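Local coordinates for protein anaphase-promoting complex subunit cut9 (Schizosaccharomyces pombe, PDB 2XPI) that serves as a subunit of the anaphase-promoting complex, the E3 ubiquitin ligase that controls mitosis and G1, and uses its TPR repeats to homodimerise and bind hcn1, at residues 387-392 with 417-422. Sequence-based numbering, arbitrary orientation.
Sequences NKISEA and FAIEGE
Ile389 packs against Ile419 and Glu420 in a small, mainly apolar surface contact between consecutive TPR repeats, joining the start of helix 389-402 in TPR 9 to the end of helix 407-420 in TPR 10. Only 145 Å² is buried in total, half of it on Ile389. The two isoleucine side chains cross at about a right angle, with CG1 of Ile389 3.9 Å from CG2 of Ile419. On Ile389, chi1 of -53° sets CG1 beside the backbone N and leaves CG2 anti to it, and CG2 meets Glu420, whose OE1 comes within 3.6 Å. A bend at chi2 (-24°) brings the carboxylate of Glu420 back alongside Ile389, and the same side chain also touches Arg393. Behind Glu420, Gly421, with positive phi (82°), ends the helix in a Schellman motif closed by Gly421 N to Ala418 O and Glu422 N to Phe417 O, both 2.9 Å. An alanine in place of Ile389 would probably leave the CG2 methyl of Ile419 and the aliphatic part of Glu420 without their apolar partner. With no hydrogen bond across the segments, the pairing rests on van der Waals contact, and since Ile389 offers OE1 only carbon and Glu420 is solvent-exposed, water probably solvates the carboxylate.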
loop_
_atom_site.group_PDB
_atom_site.type_symbol
_atom_site.label_atom_id
_atom_site.label_comp_id
_atom_site.label_asym_id
_atom_site.label_seq_id
_atom_site.Cartn_x
_atom_site.Cartn_y
_atom_site.Cartn_z
ATOM N N ASN A 387 -28.726 7.512 24.445
ATOM C CA ASN A 387 -29.233 6.417 25.242
ATOM C C ASN A 387 -29.641 5.179 24.466
ATOM O O ASN A 387 -30.533 4.447 24.887
ATOM C CB ASN A 387 -30.407 6.896 26.070
ATOM C CG ASN A 387 -30.130 6.817 27.532
ATOM O OD1 ASN A 387 -30.293 5.758 28.150
ATOM N ND2 ASN A 387 -29.673 7.932 28.107
ATOM N N LYS A 388 -29.000 4.947 23.334
ATOM C CA LYS A 388 -29.212 3.720 22.586
ATOM C C LYS A 388 -28.072 2.805 22.963
ATOM O O LYS A 388 -27.047 2.769 22.306
ATOM C CB LYS A 388 -29.229 3.998 21.083
ATOM C CG LYS A 388 -30.564 4.498 20.568
ATOM C CD LYS A 388 -30.488 4.858 19.095
ATOM C CE LYS A 388 -31.873 4.898 18.427
ATOM N NZ LYS A 388 -32.474 3.537 18.246
ATOM N N ILE A 389 -28.252 2.084 24.055
ATOM C CA ILE A 389 -27.153 1.389 24.711
ATOM C C ILE A 389 -26.658 0.143 23.947
ATOM O O ILE A 389 -25.456 -0.136 23.924
ATOM C CB ILE A 389 -27.537 1.054 26.170
ATOM C CG1 ILE A 389 -28.000 2.328 26.874
ATOM C CG2 ILE A 389 -26.376 0.403 26.913
ATOM C CD1 ILE A 389 -26.953 3.428 26.867
ATOM N N SER A 390 -27.577 -0.582 23.316
ATOM C CA SER A 390 -27.217 -1.741 22.514
ATOM C C SER A 390 -26.251 -1.363 21.384
ATOM O O SER A 390 -25.210 -1.996 21.207
ATOM C CB SER A 390 -28.465 -2.393 21.912
ATOM O OG SER A 390 -29.578 -2.277 22.783
ATOM N N GLU A 391 -26.596 -0.344 20.608
ATOM C CA GLU A 391 -25.772 -0.000 19.460
ATOM C C GLU A 391 -24.487 0.717 19.909
ATOM O O GLU A 391 -23.454 0.648 19.243
ATOM C CB GLU A 391 -26.572 0.776 18.401
ATOM C CG GLU A 391 -27.621 1.722 18.958
ATOM C CD GLU A 391 -28.918 1.025 19.385
ATOM O OE1 GLU A 391 -29.676 0.581 18.491
ATOM O OE2 GLU A 391 -29.192 0.940 20.611
ATOM N N ALA A 392 -24.541 1.367 21.064
ATOM C CA ALA A 392 -23.330 1.899 21.662
ATOM C C ALA A 392 -22.392 0.747 22.024
ATOM O O ALA A 392 -21.219 0.758 21.651
ATOM C CB ALA A 392 -23.653 2.730 22.871
ATOM N N PHE A 417 -22.138 -1.902 29.601
ATOM C CA PHE A 417 -22.523 -3.014 30.460
ATOM C C PHE A 417 -23.061 -2.510 31.802
ATOM O O PHE A 417 -24.081 -3.019 32.290
ATOM C CB PHE A 417 -21.363 -3.978 30.673
ATOM C CG PHE A 417 -21.070 -4.827 29.487
ATOM C CD1 PHE A 417 -22.024 -5.708 28.998
ATOM C CD2 PHE A 417 -19.838 -4.771 28.867
ATOM C CE1 PHE A 417 -21.748 -6.519 27.900
ATOM C CE2 PHE A 417 -19.559 -5.574 27.768
ATOM C CZ PHE A 417 -20.518 -6.451 27.286
ATOM N N ALA A 418 -22.387 -1.517 32.395
ATOM C CA ALA A 418 -22.812 -1.031 33.704
ATOM C C ALA A 418 -24.255 -0.574 33.613
ATOM O O ALA A 418 -25.088 -0.995 34.419
ATOM C CB ALA A 418 -21.923 0.067 34.211
ATOM N N ILE A 419 -24.564 0.240 32.605
ATOM C CA ILE A 419 -25.929 0.742 32.429
ATOM C C ILE A 419 -26.974 -0.375 32.287
ATOM O O ILE A 419 -28.059 -0.271 32.842
ATOM C CB ILE A 419 -26.042 1.703 31.239
ATOM C CG1 ILE A 419 -25.781 3.129 31.682
ATOM C CG2 ILE A 419 -27.427 1.650 30.627
ATOM C CD1 ILE A 419 -24.756 3.829 30.821
ATOM N N GLU A 420 -26.642 -1.434 31.548
ATOM C CA GLU A 420 -27.542 -2.578 31.376
ATOM C C GLU A 420 -27.675 -3.442 32.627
ATOM O O GLU A 420 -28.493 -4.358 32.670
ATOM C CB GLU A 420 -27.086 -3.465 30.212
ATOM C CG GLU A 420 -27.473 -2.967 28.826
ATOM C CD GLU A 420 -28.691 -2.044 28.847
ATOM O OE1 GLU A 420 -28.565 -0.932 29.410
ATOM O OE2 GLU A 420 -29.764 -2.409 28.297
ATOM N N GLY A 421 -26.867 -3.160 33.639
ATOM C CA GLY A 421 -26.853 -3.991 34.828
ATOM C C GLY A 421 -26.003 -5.235 34.675
ATOM O O GLY A 421 -26.097 -6.139 35.467
ATOM N N GLU A 422 -25.160 -5.288 33.657
ATOM C CA GLU A 422 -24.289 -6.443 33.466
ATOM C C GLU A 422 -22.981 -6.286 34.231
ATOM O O GLU A 422 -21.920 -6.048 33.642
ATOM C CB GLU A 422 -23.979 -6.620 31.991
ATOM C CG GLU A 422 -24.069 -8.033 31.530
ATOM C CD GLU A 422 -25.324 -8.254 30.751
ATOM O OE1 GLU A 422 -25.711 -7.324 29.998
ATOM O OE2 GLU A 422 -25.925 -9.342 30.895
#